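Local coordinates for MccB protein (PDB 6OM4), which joins AMP from ATP to the precursor peptide MccA through a phosphoramidate bond, in the biosynthesis of the Trojan horse antibiotic microcin C7, at residues Ile11-Val20 / Tyr28-Ile39; Leu317-Ile325 / His333-Pro341. All coordinates share one frame; numbering follows the deposited sequence.

Contact 1: Ile11-Val20 / Tyr28-Ile39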
loop_
_atom_site.group_PDB
_atom_site.type_symbol
_atom_site.label_atom_id
_atom_site.label_comp_id
_atom_site.label_asym_id
_atom_site.label_seq_id
_atom_site.Cartn_x
_atom_site.Cartn_y
_atom_site.Cartn_z
ATOM N N ILE A 11 9.725 -17.948 -18.474
ATOM C CA ILE A 11 10.605 -17.786 -19.646
ATOM C C ILE A 11 9.752 -17.850 -20.910
ATOM O O ILE A 11 8.859 -18.716 -20.983
ATOM C CB ILE A 11 11.704 -18.861 -19.679
ATOM C CG1 ILE A 11 12.578 -18.932 -18.417
ATOM C CG2 ILE A 11 12.552 -18.723 -20.933
ATOM C CD1 ILE A 11 13.408 -17.717 -18.172
ATOM N N ALA A 12 10.032 -16.977 -21.895
ATOM C CA ALA A 12 9.280 -17.032 -23.153
ATOM C C ALA A 12 10.204 -16.596 -24.285
ATOM O O ALA A 12 11.051 -15.741 -24.082
ATOM C CB ALA A 12 8.042 -16.141 -23.088
ATOM N N ARG A 13 9.952 -17.133 -25.485
ATOM C CA ARG A 13 10.496 -16.558 -26.697
ATOM C C ARG A 13 9.726 -15.262 -27.010
ATOM O O ARG A 13 8.521 -15.154 -26.760
ATOM C CB ARG A 13 10.384 -17.596 -27.819
ATOM C CG ARG A 13 11.089 -17.210 -29.107
ATOM C CD ARG A 13 12.587 -17.441 -29.002
ATOM N NE ARG A 13 13.188 -17.476 -30.330
ATOM C CZ ARG A 13 13.263 -16.427 -31.139
ATOM N NH1 ARG A 13 13.177 -15.190 -30.665
ATOM N NH2 ARG A 13 13.375 -16.632 -32.439
ATOM N N TYR A 14 10.413 -14.276 -27.602
ATOM C CA TYR A 14 9.822 -12.996 -27.914
ATOM C C TYR A 14 10.713 -12.233 -28.898
ATOM O O TYR A 14 11.892 -12.036 -28.610
ATOM C CB TYR A 14 9.718 -12.130 -26.656
ATOM C CG TYR A 14 8.864 -10.904 -26.815
ATOM C CD1 TYR A 14 7.486 -11.033 -26.826
ATOM C CD2 TYR A 14 9.396 -9.635 -26.933
ATOM C CE1 TYR A 14 6.656 -9.939 -26.948
ATOM C CE2 TYR A 14 8.572 -8.526 -27.084
ATOM C CZ TYR A 14 7.195 -8.678 -27.070
ATOM O OH TYR A 14 6.311 -7.635 -27.192
ATOM N N GLY A 15 10.116 -11.667 -29.930
ATOM C CA GLY A 15 10.872 -10.819 -30.913
ATOM C C GLY A 15 12.106 -11.529 -31.469
ATOM O O GLY A 15 12.035 -12.660 -31.961
ATOM N N SER A 16 13.261 -10.874 -31.328
ATOM C CA SER A 16 14.497 -11.363 -31.876
ATOM C C SER A 16 15.287 -12.102 -30.783
ATOM O O SER A 16 16.391 -12.540 -31.024
ATOM C CB SER A 16 15.262 -10.239 -32.538
ATOM O OG SER A 16 14.617 -9.793 -33.737
ATOM N N GLY A 17 14.675 -12.322 -29.605
ATOM C CA GLY A 17 15.329 -13.038 -28.520
ATOM C C GLY A 17 14.311 -13.698 -27.596
ATOM O O GLY A 17 13.448 -14.481 -28.003
ATOM N N GLY A 18 14.389 -13.322 -26.331
ATOM C CA GLY A 18 13.528 -13.907 -25.359
ATOM C C GLY A 18 13.348 -13.019 -24.157
ATOM O O GLY A 18 14.045 -12.012 -23.993
ATOM N N LEU A 19 12.419 -13.447 -23.309
ATOM C CA LEU A 19 12.117 -12.845 -22.079
ATOM C C LEU A 19 12.515 -13.769 -20.925
ATOM O O LEU A 19 12.314 -15.006 -20.967
ATOM C CB LEU A 19 10.619 -12.582 -22.014
ATOM C CG LEU A 19 10.101 -11.536 -23.009
ATOM C CD1 LEU A 19 8.588 -11.607 -23.081
ATOM C CD2 LEU A 19 10.529 -10.135 -22.616
ATOM N N VAL A 20 13.044 -13.127 -19.889
ATOM C CA VAL A 20 13.272 -13.789 -18.618
ATOM C C VAL A 20 12.604 -12.961 -17.522
ATOM O O VAL A 20 12.855 -11.776 -17.360
ATOM C CB VAL A 20 14.776 -13.980 -18.352
ATOM C CG1 VAL A 20 15.005 -14.669 -17.007
ATOM C CG2 VAL A 20 15.458 -14.693 -19.511
ATOM N N TYR A 28 14.062 -8.268 -21.444
ATOM C CA TYR A 28 14.148 -8.697 -22.805
ATOM C C TYR A 28 15.628 -8.849 -23.155
ATOM O O TYR A 28 16.405 -7.874 -23.040
ATOM C CB TYR A 28 13.438 -7.716 -23.745
ATOM C CG TYR A 28 13.590 -8.023 -25.217
ATOM C CD1 TYR A 28 13.132 -9.207 -25.768
ATOM C CD2 TYR A 28 14.190 -7.111 -26.082
ATOM C CE1 TYR A 28 13.280 -9.507 -27.116
ATOM C CE2 TYR A 28 14.336 -7.388 -27.435
ATOM C CZ TYR A 28 13.875 -8.585 -27.954
ATOM O OH TYR A 28 14.000 -8.858 -29.292
ATOM N N VAL A 29 15.977 -10.040 -23.647
ATOM C CA VAL A 29 17.327 -10.371 -24.101
ATOM C C VAL A 29 17.281 -10.607 -25.602
ATOM O O VAL A 29 16.777 -11.596 -26.054
ATOM C CB VAL A 29 17.824 -11.619 -23.343
ATOM C CG1 VAL A 29 19.282 -11.915 -23.637
ATOM C CG2 VAL A 29 17.631 -11.431 -21.859
ATOM N N GLU A 30 17.783 -9.641 -26.370
ATOM C CA GLU A 30 17.684 -9.686 -27.822
ATOM C C GLU A 30 18.613 -10.776 -28.373
ATOM O O GLU A 30 18.313 -11.428 -29.395
ATOM C CB GLU A 30 17.998 -8.298 -28.387
ATOM C CG GLU A 30 18.471 -8.284 -29.837
ATOM C CD GLU A 30 17.417 -8.548 -30.895
ATOM O OE1 GLU A 30 16.300 -8.951 -30.514
ATOM O OE2 GLU A 30 17.721 -8.355 -32.106
ATOM N N ASN A 31 19.761 -10.940 -27.708
ATOM C CA ASN A 31 20.792 -11.900 -28.067
ATOM C C ASN A 31 20.292 -13.312 -27.736
ATOM O O ASN A 31 20.270 -13.715 -26.570
ATOM C CB ASN A 31 22.061 -11.499 -27.318
ATOM C CG ASN A 31 23.297 -12.338 -27.549
ATOM O OD1 ASN A 31 23.241 -13.529 -27.858
ATOM N ND2 ASN A 31 24.430 -11.723 -27.259
ATOM N N LEU A 32 19.909 -14.075 -28.758
ATOM C CA LEU A 32 19.339 -15.412 -28.558
ATOM C C LEU A 32 20.313 -16.338 -27.855
ATOM O O LEU A 32 19.920 -17.204 -27.066
ATOM C CB LEU A 32 18.988 -16.050 -29.899
ATOM C CG LEU A 32 17.514 -16.127 -30.230
ATOM C CD1 LEU A 32 17.328 -16.853 -31.557
ATOM C CD2 LEU A 32 16.725 -16.793 -29.101
ATOM N N VAL A 33 21.586 -16.221 -28.208
ATOM C CA VAL A 33 22.551 -17.125 -27.645
ATOM C C VAL A 33 22.665 -16.899 -26.138
ATOM O O VAL A 33 22.810 -17.861 -25.376
ATOM C CB VAL A 33 23.904 -16.947 -28.344
ATOM C CG1 VAL A 33 25.021 -17.713 -27.672
ATOM C CG2 VAL A 33 23.772 -17.350 -29.794
ATOM N N LEU A 34 22.671 -15.626 -25.743
ATOM C CA LEU A 34 22.713 -15.228 -24.359
ATOM C C LEU A 34 21.446 -15.716 -23.644
ATOM O O LEU A 34 21.542 -16.263 -22.545
ATOM C CB LEU A 34 22.883 -13.707 -24.256
ATOM C CG LEU A 34 22.864 -13.147 -22.840
ATOM C CD1 LEU A 34 23.918 -13.822 -21.974
ATOM C CD2 LEU A 34 23.047 -11.628 -22.835
ATOM N N TRP A 35 20.279 -15.525 -24.269
ATOM C CA TRP A 35 18.989 -15.983 -23.663
ATOM C C TRP A 35 19.040 -17.497 -23.379
ATOM O O TRP A 35 18.651 -17.961 -22.298
ATOM C CB TRP A 35 17.825 -15.582 -24.598
ATOM C CG TRP A 35 16.466 -16.048 -24.168
ATOM C CD1 TRP A 35 15.694 -15.567 -23.145
ATOM C CD2 TRP A 35 15.717 -17.094 -24.785
ATOM N NE1 TRP A 35 14.516 -16.260 -23.085
ATOM C CE2 TRP A 35 14.490 -17.181 -24.097
ATOM C CE3 TRP A 35 15.966 -17.966 -25.851
ATOM C CZ2 TRP A 35 13.512 -18.098 -24.469
ATOM C CZ3 TRP A 35 14.988 -18.857 -26.232
ATOM C CH2 TRP A 35 13.789 -18.936 -25.523
ATOM N N GLU A 36 19.567 -18.271 -24.330
ATOM C CA GLU A 36 19.675 -19.729 -24.198
ATOM C C GLU A 36 20.605 -20.052 -23.034
ATOM O O GLU A 36 20.346 -20.973 -22.262
ATOM C CB GLU A 36 20.149 -20.341 -25.527
ATOM C CG GLU A 36 19.105 -20.231 -26.628
ATOM C CD GLU A 36 19.535 -20.788 -27.990
ATOM O OE1 GLU A 36 20.742 -21.135 -28.119
ATOM O OE2 GLU A 36 18.683 -20.822 -28.946
ATOM N N ASN A 37 21.711 -19.319 -22.921
ATOM C CA ASN A 37 22.664 -19.565 -21.846
ATOM C C ASN A 37 22.090 -19.159 -20.481
ATOM O O ASN A 37 22.379 -19.804 -19.463
ATOM C CB ASN A 37 24.002 -18.874 -22.093
ATOM C CG ASN A 37 24.880 -19.619 -23.086
ATOM O OD1 ASN A 37 24.690 -20.832 -23.359
ATOM N ND2 ASN A 37 25.850 -18.905 -23.617
ATOM N N ILE A 38 21.286 -18.089 -20.431
ATOM C CA ILE A 38 20.627 -17.727 -19.172
ATOM C C ILE A 38 19.712 -18.877 -18.730
ATOM O O ILE A 38 19.613 -19.211 -17.550
ATOM C CB ILE A 38 19.848 -16.407 -19.322
ATOM C CG1 ILE A 38 20.791 -15.223 -19.600
ATOM C CG2 ILE A 38 18.954 -16.189 -18.109
ATOM C CD1 ILE A 38 20.101 -13.971 -20.151
ATOM N N ILE A 39 18.989 -19.451 -19.692
ATOM C CA ILE A 39 18.063 -20.603 -19.381
ATOM C C ILE A 39 18.868 -21.764 -18.812
ATOM O O ILE A 39 18.478 -22.339 -17.794
ATOM C CB ILE A 39 17.266 -21.039 -20.613
ATOM C CG1 ILE A 39 16.250 -19.973 -21.024
ATOM C CG2 ILE A 39 16.585 -22.381 -20.367
ATOM C CD1 ILE A 39 15.762 -20.086 -22.440
#

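Contact 2: Leu317-Ile325 / His333-Pro341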
loop_
_atom_site.group_PDB
_atom_site.type_symbol
_atom_site.label_atom_id
_atom_site.label_comp_id
_atom_site.label_asym_id
_atom_site.label_seq_id
_atom_site.Cartn_x
_atom_site.Cartn_y
_atom_site.Cartn_z
ATOM N N LEU A 317 5.275 3.947 -2.589
ATOM C CA LEU A 317 5.149 4.883 -3.697
ATOM C C LEU A 317 4.810 6.302 -3.216
ATOM O O LEU A 317 5.226 7.279 -3.892
ATOM C CB LEU A 317 4.055 4.381 -4.631
ATOM C CG LEU A 317 4.469 3.628 -5.890
ATOM C CD1 LEU A 317 5.794 2.907 -5.786
ATOM C CD2 LEU A 317 3.354 2.709 -6.363
ATOM N N SER A 318 4.060 6.436 -2.099
ATOM C CA SER A 318 3.469 7.719 -1.740
ATOM C C SER A 318 4.310 8.520 -0.749
ATOM O O SER A 318 3.825 9.499 -0.217
ATOM C CB SER A 318 2.038 7.579 -1.297
ATOM O OG SER A 318 1.931 6.892 -0.063
ATOM N N LEU A 319 5.565 8.122 -0.492
ATOM C CA LEU A 319 6.461 9.050 0.232
ATOM C C LEU A 319 6.523 10.370 -0.560
ATOM O O LEU A 319 6.894 10.366 -1.756
ATOM C CB LEU A 319 7.868 8.445 0.307
ATOM C CG LEU A 319 8.303 7.616 1.509
ATOM C CD1 LEU A 319 7.206 7.059 2.363
ATOM C CD2 LEU A 319 9.264 6.532 1.080
ATOM N N ASN A 320 6.206 11.492 0.086
ATOM C CA ASN A 320 6.392 12.834 -0.511
ATOM C C ASN A 320 5.460 13.054 -1.707
ATOM O O ASN A 320 5.732 13.935 -2.536
ATOM C CB ASN A 320 7.848 13.054 -0.961
ATOM C CG ASN A 320 8.817 12.979 0.192
ATOM O OD1 ASN A 320 8.668 13.754 1.137
ATOM N ND2 ASN A 320 9.782 12.058 0.119
ATOM N N LYS A 321 4.347 12.303 -1.814
ATOM C CA LYS A 321 3.518 12.352 -3.026
ATOM C C LYS A 321 2.046 12.086 -2.671
ATOM O O LYS A 321 1.754 11.242 -1.875
ATOM C CB LYS A 321 3.995 11.336 -4.075
ATOM C CG LYS A 321 5.360 11.660 -4.681
ATOM C CD LYS A 321 5.805 10.719 -5.749
ATOM C CE LYS A 321 7.281 10.908 -6.028
ATOM N NZ LYS A 321 7.634 10.284 -7.315
ATOM N N ARG A 322 1.138 12.813 -3.317
ATOM C CA ARG A 322 -0.275 12.484 -3.287
ATOM C C ARG A 322 -0.615 12.079 -4.718
ATOM O O ARG A 322 -0.471 12.942 -5.604
ATOM C CB ARG A 322 -1.085 13.698 -2.855
ATOM C CG ARG A 322 -2.599 13.517 -2.834
ATOM C CD ARG A 322 -3.245 14.629 -2.024
ATOM N NE ARG A 322 -4.709 14.556 -1.948
ATOM C CZ ARG A 322 -5.551 15.175 -2.776
ATOM N NH1 ARG A 322 -5.086 16.006 -3.698
ATOM N NH2 ARG A 322 -6.866 14.981 -2.628
ATOM N N ILE A 323 -0.935 10.782 -4.931
ATOM C CA ILE A 323 -0.980 10.187 -6.246
ATOM C C ILE A 323 -2.447 9.992 -6.674
ATOM O O ILE A 323 -3.216 9.438 -5.922
ATOM C CB ILE A 323 -0.200 8.855 -6.266
ATOM C CG1 ILE A 323 1.256 9.060 -5.833
ATOM C CG2 ILE A 323 -0.303 8.164 -7.616
ATOM C CD1 ILE A 323 1.992 7.832 -5.392
ATOM N N GLY A 324 -2.784 10.466 -7.865
ATOM C CA GLY A 324 -4.105 10.251 -8.459
ATOM C C GLY A 324 -4.024 9.284 -9.615
ATOM O O GLY A 324 -3.163 9.430 -10.520
ATOM N N ILE A 325 -5.013 8.375 -9.676
ATOM C CA ILE A 325 -5.219 7.499 -10.768
ATOM C C ILE A 325 -6.616 7.778 -11.340
ATOM O O ILE A 325 -7.616 7.602 -10.643
ATOM C CB ILE A 325 -5.089 6.023 -10.348
ATOM C CG1 ILE A 325 -3.748 5.732 -9.680
ATOM C CG2 ILE A 325 -5.341 5.114 -11.551
ATOM C CD1 ILE A 325 -3.780 5.900 -8.189
ATOM N N HIS A 333 -0.917 10.650 -11.971
ATOM C CA HIS A 333 -0.260 11.926 -11.720
ATOM C C HIS A 333 0.054 12.083 -10.227
ATOM O O HIS A 333 -0.804 11.837 -9.404
ATOM C CB HIS A 333 -1.168 13.071 -12.195
ATOM C CG HIS A 333 -0.526 14.398 -12.036
ATOM N ND1 HIS A 333 -0.730 15.188 -10.914
ATOM C CD2 HIS A 333 0.393 15.022 -12.801
ATOM C CE1 HIS A 333 0.009 16.278 -11.020
ATOM N NE2 HIS A 333 0.711 16.194 -12.176
ATOM N N SER A 334 1.271 12.539 -9.892
ATOM C CA SER A 334 1.701 12.754 -8.498
ATOM C C SER A 334 1.730 14.260 -8.224
ATOM O O SER A 334 2.286 15.014 -9.029
ATOM C CB SER A 334 3.087 12.171 -8.222
ATOM O OG SER A 334 3.137 10.812 -8.613
ATOM N N GLN A 335 1.135 14.681 -7.113
ATOM C CA GLN A 335 1.353 16.011 -6.576
ATOM C C GLN A 335 2.546 15.922 -5.620
ATOM O O GLN A 335 2.575 15.089 -4.714
ATOM C CB GLN A 335 0.136 16.546 -5.830
ATOM C CG GLN A 335 -1.106 16.752 -6.678
ATOM C CD GLN A 335 -2.324 17.003 -5.813
ATOM O OE1 GLN A 335 -2.390 16.634 -4.643
ATOM N NE2 GLN A 335 -3.310 17.676 -6.385
ATOM N N ASN A 336 3.500 16.824 -5.795
ATOM C CA ASN A 336 4.684 16.849 -4.988
ATOM C C ASN A 336 4.306 17.322 -3.585
ATOM O O ASN A 336 3.796 18.422 -3.426
ATOM C CB ASN A 336 5.691 17.749 -5.695
ATOM C CG ASN A 336 7.019 17.870 -4.986
ATOM O OD1 ASN A 336 7.178 17.431 -3.853
ATOM N ND2 ASN A 336 7.979 18.488 -5.655
ATOM N N MET A 337 4.545 16.485 -2.570
ATOM C CA MET A 337 4.420 16.889 -1.170
ATOM C C MET A 337 5.746 16.637 -0.423
ATOM O O MET A 337 5.769 16.113 0.696
ATOM C CB MET A 337 3.269 16.143 -0.494
ATOM C CG MET A 337 1.890 16.532 -1.044
ATOM S SD MET A 337 0.551 15.969 -0.001
ATOM C CE MET A 337 -0.756 17.034 -0.597
ATOM N N GLY A 338 6.865 16.992 -1.059
ATOM C CA GLY A 338 8.174 16.965 -0.403
ATOM C C GLY A 338 8.278 17.995 0.717
ATOM O O GLY A 338 7.499 18.949 0.800
ATOM N N ARG A 339 9.255 17.789 1.599
ATOM C CA ARG A 339 9.410 18.610 2.792
ATOM C C ARG A 339 9.733 20.044 2.386
ATOM O O ARG A 339 10.565 20.244 1.505
ATOM C CB ARG A 339 10.546 18.110 3.680
ATOM C CG ARG A 339 10.147 17.015 4.648
ATOM C CD ARG A 339 11.085 16.921 5.836
ATOM N NE ARG A 339 10.818 17.944 6.838
ATOM C CZ ARG A 339 11.338 17.914 8.051
ATOM N NH1 ARG A 339 12.308 17.059 8.293
ATOM N NH2 ARG A 339 10.898 18.706 9.013
ATOM N N SER A 340 9.095 21.019 3.045
ATOM C CA SER A 340 9.485 22.437 2.883
ATOM C C SER A 340 10.119 22.885 4.182
ATOM O O SER A 340 9.520 22.667 5.224
ATOM C CB SER A 340 8.313 23.330 2.549
ATOM O OG SER A 340 8.688 24.705 2.639
ATOM N N PRO A 341 11.310 23.529 4.158
ATOM C CA PRO A 341 11.949 24.028 5.388
ATOM C C PRO A 341 11.171 25.191 6.042
ATOM O O PRO A 341 11.402 25.549 7.225
ATOM C CB PRO A 341 13.338 24.489 4.900
ATOM C CG PRO A 341 13.130 24.831 3.450
ATOM C CD PRO A 341 12.079 23.856 2.947
HETATM O O HOH W 1 10.801 15.360 1.260
HETATM O O HOH W 2 7.595 14.242 -4.471
#

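Contact 1: Ile11-Val20 / Tyr28-Ile39
Gly-18 lies flat against the indole of Trp-35: its CA stands 3.5 Å from the centroid of the five-membered ring, only 13° off the ring normal, a CH-pi contact that depends on the bare glycine backbone. Ile-39 CD1 covers the other indole face. The ring comes between strand and helix because Trp-35 CG swings anti to the backbone N (chi1 176°), and at its edge NE1 gives a weak hydrogen bond to Leu-19 O, 3.3 Å away. Around the same indole, Ile-11 CG2 reaches CZ2 and Val-20 CG2 reaches CD1, each pair 3.7 Å apart, while the Arg-13 CD methylene approaches the six-membered ring. Beyond that methylene the Arg-13 guanidinium has one face against Leu-32 CD2, and its NH1 is tied in plane to a lone pair of Gly-17 O at 2.8 Å.

A pair of tyrosines lies at the tight turn. Tyr-14 turns its ring edge toward the face of Tyr-28 in an offset edge-to-face pair, planes at 83°, and Tyr-28 OH accepts the Ser-16 N-H at 3.0 Å, joining the ring to the turn backbone. The framework behind these groups is the antiparallel hydrogen-bonded pair Gly-18/Val-29 and a type II' turn from Tyr-14 to Gly-17, with Asn-31 OD1 capping the helix at Leu-34 N. Ile-38 and Val-20 continue the packing inward, onto Cys-68 of helix 62-74 and onto Phe-77 respectively. Helix 32-43 packs on a three-stranded antiparallel meander, starting out almost antiparallel to 11-14; with helices 51-58 and 62-74 following, three strands and three helices are consistent with the winged-helix RiPP recognition element of peptide-modifying enzymes.

Contact 2: Leu317-Ile325 / His333-Pro341
Asn-320 O accepts two hydrogen bonds, one from Met-337 N at 2.8 Å and one from a water at 2.7 Å that also bonds weakly to Asn-336 OD1. The Met-337 donor stands well above the carbonyl plane. Asn-320 takes a positive phi as the third residue of the type II turn Ser-318 to Lys-321, and its side chain is held as well: OD1 accepts from Gly-256 N and from a second water, which receives Arg-339 N at 2.9 Å. Asn-336 OD1 takes the N-H of Gly-338 at 2.8 Å, an Asx turn where the strand ends.

From Lys-321 onward the segments pair as antiparallel strands, with Arg-322/Gln-335 and Gly-324/His-333 as the hydrogen-bonded pairs. Arg-322 and Gln-335 send their side chains out side by side, pointing the same way. Arg-322 CG lies anti to the backbone N (chi1 178°) and the chain runs straight to NE, so that NH1 meets Gln-335 OE1 at 2.9 Å, the oxygen lying in the guanidinium plane. Met-337 CE packs 3.7 Å from Arg-322 CD, beside the aliphatic shaft. The same polar ends also reach the bound MccA peptide: Arg-322 NH1 and NH2 and Gln-335 NE2 bond its backbone, and NH2 also bonds one of its polar side chains. The other face carries Lys-321, Ile-323 and Ser-334, whose OG lies 3.8 Å from Ile-323 CG1. Farther along, the side chain of Arg-339 comes within about 6 Å of the zinc ion held by Cys-257, Cys-260, Cys-343 and Cys-346. The whole is a beta hairpin at the edge of the Rossmann-type mixed sheet of an E1-like ThiF enzyme, here furnishing part of the peptide-binding site.

From the N terminus the chain first closes contact 1, a short return in which strand 17-20 turns back through 27-29 and on into helix 32-43, within the N-terminal sheet of strands 11-14, 17-20 and 27-29 and the helix after it. It then runs through the helices and parallel strands of the nucleotide-binding core, and near the C terminus contact 2 closes the hairpin between strands 321-326 and 332-336. The two closures follow in series, neither nesting nor crossing. The centres of contact 1 and contact 2 lie about 38 Å apart, and the two do not touch. Contact 1 ties the small sheet to helix 32-43, and contact 2 finishes the edge of the large mixed sheet.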